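Local structure of periplasmic cell division protein (SufI) (Aquifex aeolicus, 6SYY) at residues 453-461 against 491-499; 393-402 against 437-448. The protein is a multicopper oxidase that binds four copper ions and probably oxidises its substrates at the expense of dioxygen, as laccases do. One frame throughout, in Å; residues are numbered along the deposited sequence.

Contact 1 of 2, residues 453-461 against 491-499. With CU (copper (II) ion), chain C.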
loop_
_atom_site.group_PDB
_atom_site.type_symbol
_atom_site.label_atom_id
_atom_site.label_comp_id
_atom_site.label_asym_id
_atom_site.label_seq_id
_atom_site.Cartn_x
_atom_site.Cartn_y
_atom_site.Cartn_z
ATOM N N MET A 453 1.699 -10.371 3.771
ATOM C CA MET A 453 3.136 -10.536 3.602
ATOM C C MET A 453 3.626 -9.759 2.388
ATOM O O MET A 453 3.077 -9.892 1.289
ATOM C CB MET A 453 3.495 -12.017 3.470
ATOM C CG MET A 453 3.189 -12.835 4.716
ATOM S SD MET A 453 4.054 -12.221 6.178
ATOM C CE MET A 453 5.762 -12.326 5.637
ATOM N N HIS A 454 4.667 -8.960 2.592
ATOM C CA HIS A 454 5.208 -8.074 1.575
ATOM C C HIS A 454 6.679 -8.400 1.356
ATOM O O HIS A 454 7.423 -8.629 2.317
ATOM C CB HIS A 454 5.022 -6.608 2.003
ATOM C CG HIS A 454 5.688 -5.613 1.104
ATOM N ND1 HIS A 454 5.408 -5.517 -0.242
ATOM C CD2 HIS A 454 6.609 -4.654 1.366
ATOM C CE1 HIS A 454 6.137 -4.551 -0.773
ATOM N NE2 HIS A 454 6.874 -4.012 0.181
ATOM N N ILE A 455 7.094 -8.456 0.094
ATOM C CA ILE A 455 8.505 -8.552 -0.266
ATOM C C ILE A 455 8.896 -7.272 -0.984
ATOM O O ILE A 455 8.101 -6.701 -1.741
ATOM C CB ILE A 455 8.822 -9.783 -1.141
ATOM C CG1 ILE A 455 8.017 -9.753 -2.441
ATOM C CG2 ILE A 455 8.563 -11.072 -0.385
ATOM C CD1 ILE A 455 8.420 -10.831 -3.421
ATOM N N HIS A 456 10.111 -6.808 -0.727
ATOM C CA HIS A 456 10.683 -5.698 -1.468
ATOM C C HIS A 456 11.381 -6.219 -2.722
ATOM O O HIS A 456 11.660 -7.412 -2.855
ATOM C CB HIS A 456 11.674 -4.917 -0.600
ATOM C CG HIS A 456 11.047 -4.241 0.582
ATOM N ND1 HIS A 456 11.643 -3.182 1.234
ATOM C CD2 HIS A 456 9.883 -4.475 1.234
ATOM C CE1 HIS A 456 10.872 -2.792 2.234
ATOM N NE2 HIS A 456 9.798 -3.559 2.255
ATOM N N GLY A 457 11.657 -5.308 -3.646
ATOM C CA GLY A 457 12.477 -5.609 -4.808
ATOM C C GLY A 457 11.767 -6.083 -6.058
ATOM O O GLY A 457 12.182 -5.738 -7.167
ATOM N N PHE A 458 10.711 -6.883 -5.907
ATOM C CA PHE A 458 10.018 -7.443 -7.062
ATOM C C PHE A 458 8.535 -7.581 -6.765
ATOM O O PHE A 458 8.127 -7.777 -5.617
ATOM C CB PHE A 458 10.574 -8.818 -7.456
ATOM C CG PHE A 458 12.070 -8.896 -7.437
ATOM C CD1 PHE A 458 12.807 -8.588 -8.567
ATOM C CD2 PHE A 458 12.742 -9.269 -6.283
ATOM C CE1 PHE A 458 14.188 -8.652 -8.549
ATOM C CE2 PHE A 458 14.122 -9.335 -6.257
ATOM C CZ PHE A 458 14.847 -9.028 -7.392
ATOM N N GLN A 459 7.731 -7.486 -7.815
ATOM C CA GLN A 459 6.354 -7.921 -7.707
ATOM C C GLN A 459 6.275 -9.429 -7.950
ATOM O O GLN A 459 7.225 -10.060 -8.417
ATOM C CB GLN A 459 5.466 -7.159 -8.689
ATOM C CG GLN A 459 5.284 -5.690 -8.348
ATOM C CD GLN A 459 6.416 -4.824 -8.866
ATOM O OE1 GLN A 459 7.202 -5.248 -9.713
ATOM N NE2 GLN A 459 6.499 -3.599 -8.363
ATOM N N PHE A 460 5.126 -10.010 -7.618
ATOM C CA PHE A 460 4.919 -11.440 -7.778
ATOM C C PHE A 460 3.502 -11.693 -8.265
ATOM O O PHE A 460 2.649 -10.801 -8.264
ATOM C CB PHE A 460 5.174 -12.199 -6.468
ATOM C CG PHE A 460 4.351 -11.708 -5.308
ATOM C CD1 PHE A 460 3.052 -12.149 -5.122
ATOM C CD2 PHE A 460 4.882 -10.807 -4.399
ATOM C CE1 PHE A 460 2.293 -11.698 -4.055
ATOM C CE2 PHE A 460 4.133 -10.361 -3.329
ATOM C CZ PHE A 460 2.833 -10.801 -3.159
ATOM N N GLN A 461 3.253 -12.934 -8.672
ATOM C CA GLN A 461 1.934 -13.380 -9.095
ATOM C C GLN A 461 1.467 -14.492 -8.168
ATOM O O GLN A 461 2.206 -15.451 -7.919
ATOM C CB GLN A 461 1.957 -13.860 -10.543
ATOM C CG GLN A 461 2.357 -12.770 -11.519
ATOM C CD GLN A 461 2.609 -13.307 -12.904
ATOM O OE1 GLN A 461 2.610 -14.520 -13.123
ATOM N NE2 GLN A 461 2.826 -12.405 -13.853
ATOM N N ILE A 491 3.124 -18.105 -4.194
ATOM C CA ILE A 491 3.354 -17.002 -5.117
ATOM C C ILE A 491 4.592 -17.312 -5.946
ATOM O O ILE A 491 5.434 -18.133 -5.572
ATOM C CB ILE A 491 3.513 -15.648 -4.393
ATOM C CG1 ILE A 491 4.768 -15.649 -3.513
ATOM C CG2 ILE A 491 2.277 -15.330 -3.562
ATOM C CD1 ILE A 491 5.031 -14.323 -2.843
ATOM N N ALA A 492 4.698 -16.637 -7.090
ATOM C CA ALA A 492 5.817 -16.803 -8.007
ATOM C C ALA A 492 6.533 -15.471 -8.172
ATOM O O ALA A 492 5.891 -14.452 -8.442
ATOM C CB ALA A 492 5.346 -17.315 -9.369
ATOM N N VAL A 493 7.856 -15.483 -8.019
ATOM C CA VAL A 493 8.676 -14.278 -8.117
ATOM C C VAL A 493 9.753 -14.508 -9.168
ATOM O O VAL A 493 10.542 -15.455 -9.058
ATOM C CB VAL A 493 9.319 -13.904 -6.772
ATOM C CG1 VAL A 493 9.686 -12.422 -6.755
ATOM C CG2 VAL A 493 8.399 -14.255 -5.614
ATOM N N ASP A 494 9.786 -13.646 -10.180
ATOM C CA ASP A 494 10.896 -13.607 -11.130
ATOM C C ASP A 494 11.895 -12.591 -10.599
ATOM O O ASP A 494 11.702 -11.379 -10.734
ATOM C CB ASP A 494 10.412 -13.248 -12.530
ATOM C CG ASP A 494 11.546 -13.191 -13.549
ATOM O OD1 ASP A 494 12.712 -13.462 -13.182
ATOM O OD2 ASP A 494 11.270 -12.875 -14.725
ATOM N N MET A 495 12.973 -13.083 -9.996
ATOM C CA MET A 495 13.941 -12.218 -9.325
ATOM C C MET A 495 15.052 -11.797 -10.290
ATOM O O MET A 495 16.229 -12.120 -10.127
ATOM C CB MET A 495 14.494 -12.914 -8.087
ATOM C CG MET A 495 13.431 -13.192 -7.030
ATOM S SD MET A 495 14.099 -13.768 -5.455
ATOM C CE MET A 495 12.616 -13.770 -4.451
ATOM N N SER A 496 14.643 -11.050 -11.312
ATOM C CA SER A 496 15.544 -10.505 -12.316
ATOM C C SER A 496 15.671 -8.999 -12.109
ATOM O O SER A 496 14.660 -8.289 -12.055
ATOM C CB SER A 496 15.031 -10.824 -13.724
ATOM O OG SER A 496 16.002 -10.532 -14.712
ATOM N N HIS A 497 16.905 -8.514 -11.978
ATOM C CA HIS A 497 17.156 -7.099 -11.733
ATOM C C HIS A 497 18.291 -6.609 -12.620
ATOM O O HIS A 497 19.212 -7.372 -12.938
ATOM C CB HIS A 497 17.495 -6.826 -10.257
ATOM C CG HIS A 497 18.811 -7.391 -9.817
ATOM N ND1 HIS A 497 20.014 -6.770 -10.075
ATOM C CD2 HIS A 497 19.111 -8.517 -9.127
ATOM C CE1 HIS A 497 20.998 -7.490 -9.568
ATOM N NE2 HIS A 497 20.478 -8.555 -8.987
ATOM N N PRO A 498 18.255 -5.336 -13.026
ATOM C CA PRO A 498 19.249 -4.832 -13.984
ATOM C C PRO A 498 20.461 -4.163 -13.353
ATOM O O PRO A 498 21.121 -3.349 -14.007
ATOM C CB PRO A 498 18.438 -3.817 -14.793
ATOM C CG PRO A 498 17.500 -3.246 -13.772
ATOM C CD PRO A 498 17.142 -4.386 -12.841
ATOM N N TYR A 499 20.769 -4.484 -12.102
ATOM C CA TYR A 499 21.824 -3.805 -11.366
ATOM C C TYR A 499 23.098 -4.641 -11.371
ATOM O O TYR A 499 23.055 -5.864 -11.530
ATOM C CB TYR A 499 21.365 -3.521 -9.934
ATOM C CG TYR A 499 19.978 -2.914 -9.881
ATOM C CD1 TYR A 499 19.653 -1.804 -10.655
ATOM C CD2 TYR A 499 18.985 -3.468 -9.082
ATOM C CE1 TYR A 499 18.380 -1.256 -10.624
ATOM C CE2 TYR A 499 17.709 -2.923 -9.043
ATOM C CZ TYR A 499 17.413 -1.821 -9.816
ATOM O OH TYR A 499 16.148 -1.280 -9.780
HETATM CU CU CU C . 8.682 -2.738 3.773
HETATM O O HOH W 1 8.424 -11.387 -10.656
#
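Phe458 lies against Met495 mainly through its ring face: Met495 CA sits over it, 3.8 Å from the ring centroid in a CH-pi contact, and the two side chains cross at about a right angle. Met495 SD adds an oblique Met-aromatic contact at 5.2 Å from the same centroid. Ser496 O meets the ring edge in its plane, 3.6 Å from Phe458 CE1. A second CH-pi contact puts Ile491 CD1 almost over the centre of the Phe460 ring. Both side chains take the first torsion that sets the gamma atom between backbone N and carbonyl carbon (CG of Phe460, 56°; CG1 of Ile491, 65°), which turns ring and methyl to each other.

Apolar packing fills the middle, where Ile455 CD1 and Val493 CG1 meet tip to tip at 3.9 Å; Val493 CG2 touches Phe460 CB. This is the interior of the third cupredoxin domain, between its two sheets: strand 451-455 belongs to one, strand 488-495 to the other, and residues 456-460 cross over. The His-X-His pair of the trinuclear copper centre sits where strand 451-455 ends and the crossing begins. His456 NE2 binds one copper at 2.1 Å, with His161 and His508 completing its protein ligands, and His454 serves another with His118.

Polar links are confined to the backbone and one water. Gln461 and Ala492 form an antiparallel hydrogen-bonded pair, Gln461 N to Ala492 O at 3.1 Å and Ala492 N to Gln461 O at 2.9 Å. Just before it, a water donates to Gln459 O and accepts from Asp494 N (2.7 Å), spanning the backbones where they have moved apart.

Contact 2 of 2, residues 393-402 against 437-448; sequences AQVQRITLGM and DVVIIEYVNNTG
Ile398 and Tyr443 lie side by side and point the same way, the isoleucine's CG2 set against the rim of the tyrosine ring, 3.6 Å from Tyr443 CD1 and near the ring plane. The other branch of Ile398 turns back along the strand: with CG1 beside the backbone N (chi1 -59°), it reaches Ile441 CG2 at 3.8 Å. Ile441 CG2 also rests over one face of the Tyr443 ring, toward its rim, so this methyl touches both the isoleucine and the ring, in the corner they form. Further along, Leu400 packs CD1 against Asn445 CB and brings CD2 obliquely to the ring; toward the start, Gln396 CB lies against Val439 CG1.

Strands 394-402 and 437-445 are parallel neighbours in one sheet of the cupredoxin beta-sandwich, their directions 20° apart. Eight backbone hydrogen bonds join them from Gln394 N to Asn446 N, that of Gln396 N to Ile440 O being nearly straight (169° at the hydrogen). On the inner face, Tyr443 packs on Met453 and Ile455 and Leu400 on His451 of strand 451-455, while Ile398 meets the loop residue Leu430.

The opposite face, with Val395, Arg397, Thr399, Glu442 and Val444, is more open and mixes polar with apolar groups. Ala393 CB fits beside Val438 CG1 at 3.8 Å, the aliphatic part of Arg397 slants over Val444 CG2, and Thr399 CG2 nudges Asn446 ND2 at 3.4 Å. Thr447, on the bend after strand 437-445, sets CG2 against the end of the neighbouring strand, 3.3 Å from Leu400 O and close to Gly401 C, while Met402 CG borders it from beyond. Asn445 OD1 fixes the bend as an Asx turn, accepting from Thr447 N at 2.9 Å and in its carbonyl plane from Thr447 OG1 at 2.6 Å; the same hydroxyl is hydrogen-bonded to the copper ligand His451.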
loop_
_atom_site.group_PDB
_atom_site.type_symbol
_atom_site.label_atom_id
_atom_site.label_comp_id
_atom_site.label_asym_id
_atom_site.label_seq_id
_atom_site.Cartn_x
_atom_site.Cartn_y
_atom_site.Cartn_z
ATOM N N ALA A 393 11.343 -24.088 -11.155
ATOM C CA ALA A 393 11.634 -23.015 -10.221
ATOM C C ALA A 393 11.998 -23.573 -8.851
ATOM O O ALA A 393 11.550 -24.651 -8.454
ATOM C CB ALA A 393 10.433 -22.080 -10.093
ATOM N N GLN A 394 12.823 -22.826 -8.126
ATOM C CA GLN A 394 13.131 -23.180 -6.749
ATOM C C GLN A 394 11.959 -22.815 -5.848
ATOM O O GLN A 394 11.293 -21.795 -6.049
ATOM C CB GLN A 394 14.397 -22.469 -6.271
ATOM C CG GLN A 394 15.644 -22.808 -7.063
ATOM C CD GLN A 394 16.875 -22.127 -6.508
ATOM O OE1 GLN A 394 16.911 -21.748 -5.337
ATOM N NE2 GLN A 394 17.891 -21.961 -7.347
ATOM N N VAL A 395 11.708 -23.655 -4.853
ATOM C CA VAL A 395 10.674 -23.404 -3.858
ATOM C C VAL A 395 11.341 -22.914 -2.582
ATOM O O VAL A 395 12.348 -23.478 -2.135
ATOM C CB VAL A 395 9.831 -24.661 -3.590
ATOM C CG1 VAL A 395 8.763 -24.364 -2.541
ATOM C CG2 VAL A 395 9.202 -25.155 -4.879
ATOM N N GLN A 396 10.785 -21.859 -2.002
ATOM C CA GLN A 396 11.237 -21.319 -0.727
ATOM C C GLN A 396 10.026 -21.300 0.195
ATOM O O GLN A 396 9.091 -20.521 -0.023
ATOM C CB GLN A 396 11.828 -19.920 -0.908
ATOM C CG GLN A 396 12.922 -19.572 0.076
ATOM C CD GLN A 396 14.113 -20.498 -0.034
ATOM O OE1 GLN A 396 14.900 -20.410 -0.978
ATOM N NE2 GLN A 396 14.252 -21.398 0.934
ATOM N N ARG A 397 10.020 -22.168 1.204
ATOM C CA ARG A 397 8.896 -22.249 2.128
ATOM C C ARG A 397 9.118 -21.293 3.292
ATOM O O ARG A 397 10.119 -21.397 4.012
ATOM C CB ARG A 397 8.687 -23.669 2.646
ATOM C CG ARG A 397 7.590 -23.747 3.696
ATOM C CD ARG A 397 7.204 -25.174 3.972
ATOM N NE ARG A 397 8.358 -25.976 4.355
ATOM C CZ ARG A 397 8.361 -27.303 4.370
ATOM N NH1 ARG A 397 7.270 -27.966 4.015
ATOM N NH2 ARG A 397 9.453 -27.965 4.734
ATOM N N ILE A 398 8.176 -20.376 3.475
ATOM C CA ILE A 398 8.234 -19.343 4.499
ATOM C C ILE A 398 7.131 -19.648 5.501
ATOM O O ILE A 398 5.946 -19.428 5.222
ATOM C CB ILE A 398 8.069 -17.941 3.895
ATOM C CG1 ILE A 398 9.167 -17.673 2.869
ATOM C CG2 ILE A 398 8.070 -16.884 4.985
ATOM C CD1 ILE A 398 10.560 -17.825 3.418
ATOM N N THR A 399 7.504 -20.161 6.666
ATOM C CA THR A 399 6.536 -20.549 7.682
ATOM C C THR A 399 6.372 -19.418 8.687
ATOM O O THR A 399 7.349 -18.977 9.305
ATOM C CB THR A 399 6.962 -21.830 8.390
ATOM O OG1 THR A 399 7.028 -22.896 7.435
ATOM C CG2 THR A 399 5.958 -22.177 9.471
ATOM N N LEU A 400 5.134 -18.955 8.844
ATOM C CA LEU A 400 4.793 -17.932 9.824
ATOM C C LEU A 400 4.380 -18.630 11.113
ATOM O O LEU A 400 3.309 -19.241 11.182
ATOM C CB LEU A 400 3.670 -17.033 9.312
ATOM C CG LEU A 400 3.725 -16.576 7.855
ATOM C CD1 LEU A 400 2.556 -15.648 7.546
ATOM C CD2 LEU A 400 5.050 -15.904 7.547
ATOM N N GLY A 401 5.231 -18.549 12.135
ATOM C CA GLY A 401 4.927 -19.090 13.437
ATOM C C GLY A 401 4.840 -17.990 14.477
ATOM O O GLY A 401 4.942 -16.799 14.172
ATOM N N MET A 402 4.635 -18.413 15.717
ATOM C CA MET A 402 4.754 -17.507 16.845
ATOM C C MET A 402 5.468 -18.227 17.975
ATOM O O MET A 402 5.201 -19.402 18.246
ATOM C CB MET A 402 3.392 -16.963 17.307
ATOM C CG MET A 402 2.294 -17.985 17.483
ATOM S SD MET A 402 0.733 -17.143 17.828
ATOM C CE MET A 402 -0.413 -18.524 17.813
ATOM N N ASP A 437 16.685 -15.868 -11.093
ATOM C CA ASP A 437 16.020 -17.051 -10.566
ATOM C C ASP A 437 14.518 -16.828 -10.486
ATOM O O ASP A 437 14.056 -15.776 -10.034
ATOM C CB ASP A 437 16.558 -17.399 -9.175
ATOM C CG ASP A 437 17.913 -18.079 -9.220
ATOM O OD1 ASP A 437 18.439 -18.297 -10.331
ATOM O OD2 ASP A 437 18.453 -18.394 -8.138
ATOM N N VAL A 438 13.758 -17.820 -10.930
ATOM C CA VAL A 438 12.337 -17.892 -10.627
ATOM C C VAL A 438 12.179 -18.686 -9.342
ATOM O O VAL A 438 12.716 -19.793 -9.213
ATOM C CB VAL A 438 11.550 -18.534 -11.780
ATOM C CG1 VAL A 438 10.069 -18.588 -11.430
ATOM C CG2 VAL A 438 11.766 -17.749 -13.061
ATOM N N VAL A 439 11.462 -18.114 -8.380
ATOM C CA VAL A 439 11.261 -18.724 -7.073
ATOM C C VAL A 439 9.769 -18.777 -6.790
ATOM O O VAL A 439 9.054 -17.790 -7.000
ATOM C CB VAL A 439 11.989 -17.946 -5.960
ATOM C CG1 VAL A 439 11.812 -18.648 -4.619
ATOM C CG2 VAL A 439 13.463 -17.792 -6.297
ATOM N N ILE A 440 9.298 -19.929 -6.328
ATOM C CA ILE A 440 7.967 -20.057 -5.756
ATOM C C ILE A 440 8.104 -19.916 -4.249
ATOM O O ILE A 440 8.763 -20.734 -3.598
ATOM C CB ILE A 440 7.312 -21.395 -6.127
ATOM C CG1 ILE A 440 7.098 -21.486 -7.639
ATOM C CG2 ILE A 440 5.993 -21.565 -5.381
ATOM C CD1 ILE A 440 6.468 -22.791 -8.086
ATOM N N ILE A 441 7.508 -18.873 -3.692
ATOM C CA ILE A 441 7.487 -18.680 -2.251
ATOM C C ILE A 441 6.185 -19.250 -1.716
ATOM O O ILE A 441 5.109 -19.011 -2.278
ATOM C CB ILE A 441 7.652 -17.198 -1.880
ATOM C CG1 ILE A 441 9.052 -16.718 -2.263
ATOM C CG2 ILE A 441 7.414 -16.990 -0.395
ATOM C CD1 ILE A 441 9.362 -15.316 -1.784
ATOM N N GLU A 442 6.285 -20.013 -0.637
ATOM C CA GLU A 442 5.165 -20.746 -0.061
ATOM C C GLU A 442 4.990 -20.267 1.374
ATOM O O GLU A 442 5.679 -20.743 2.284
ATOM C CB GLU A 442 5.421 -22.250 -0.127
ATOM C CG GLU A 442 4.292 -23.102 0.394
ATOM C CD GLU A 442 4.563 -24.570 0.192
ATOM O OE1 GLU A 442 5.627 -24.893 -0.381
ATOM O OE2 GLU A 442 3.718 -25.394 0.602
ATOM N N TYR A 443 4.088 -19.313 1.571
ATOM C CA TYR A 443 3.762 -18.857 2.911
ATOM C C TYR A 443 2.870 -19.884 3.593
ATOM O O TYR A 443 1.845 -20.292 3.038
ATOM C CB TYR A 443 3.062 -17.502 2.865
ATOM C CG TYR A 443 3.944 -16.357 2.427
ATOM C CD1 TYR A 443 5.051 -15.986 3.174
ATOM C CD2 TYR A 443 3.652 -15.628 1.281
ATOM C CE1 TYR A 443 5.857 -14.929 2.784
ATOM C CE2 TYR A 443 4.448 -14.571 0.884
ATOM C CZ TYR A 443 5.552 -14.226 1.641
ATOM O OH TYR A 443 6.351 -13.175 1.253
ATOM N N VAL A 444 3.264 -20.307 4.791
ATOM C CA VAL A 444 2.493 -21.248 5.594
ATOM C C VAL A 444 2.226 -20.581 6.934
ATOM O O VAL A 444 3.134 -20.464 7.767
ATOM C CB VAL A 444 3.223 -22.585 5.781
ATOM C CG1 VAL A 444 2.346 -23.557 6.547
ATOM C CG2 VAL A 444 3.624 -23.170 4.435
ATOM N N ASN A 445 0.984 -20.152 7.151
ATOM C CA ASN A 445 0.608 -19.408 8.353
ATOM C C ASN A 445 0.096 -20.388 9.402
ATOM O O ASN A 445 -1.049 -20.836 9.344
ATOM C CB ASN A 445 -0.440 -18.353 8.020
ATOM C CG ASN A 445 -0.800 -17.486 9.213
ATOM O OD1 ASN A 445 -0.229 -17.626 10.299
ATOM N ND2 ASN A 445 -1.744 -16.568 9.012
ATOM N N ASN A 446 0.944 -20.709 10.381
ATOM C CA ASN A 446 0.566 -21.559 11.501
ATOM C C ASN A 446 0.150 -20.755 12.729
ATOM O O ASN A 446 0.197 -21.278 13.848
ATOM C CB ASN A 446 1.712 -22.506 11.859
ATOM C CG ASN A 446 1.973 -23.540 10.781
ATOM O OD1 ASN A 446 1.043 -24.038 10.141
ATOM N ND2 ASN A 446 3.244 -23.866 10.574
ATOM N N THR A 447 -0.252 -19.500 12.547
ATOM C CA THR A 447 -0.678 -18.654 13.653
ATOM C C THR A 447 -2.178 -18.405 13.578
ATOM O O THR A 447 -2.846 -18.749 12.598
ATOM C CB THR A 447 0.073 -17.318 13.649
ATOM O OG1 THR A 447 -0.420 -16.498 12.585
ATOM C CG2 THR A 447 1.562 -17.548 13.456
ATOM N N GLY A 448 -2.700 -17.796 14.636
ATOM C CA GLY A 448 -4.108 -17.484 14.716
ATOM C C GLY A 448 -4.517 -16.184 14.073
ATOM O O GLY A 448 -5.700 -15.832 14.098
#

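Going from the N terminus, strand 394-402 is the first of the four segments; the chain then passes through 34 mostly irregular residues and returns alongside it as strand 437-445, closing contact 2. It then crosses to the facing sheet with strand 451-455, comes back through 456-460, and after another 29 residues brings strand 488-495 beside Gln461, closing contact 1. The two loops follow in series, neither nested nor crossed. They share a border, because strand 437-445 also pairs with 488-495, through probable hydrogen bonds from Val493 N to Val439 O and from Ile441 N to Ile491 O. Contact 2 therefore builds within one sheet, and contact 1 ties it to the copper-binding sheet opposite.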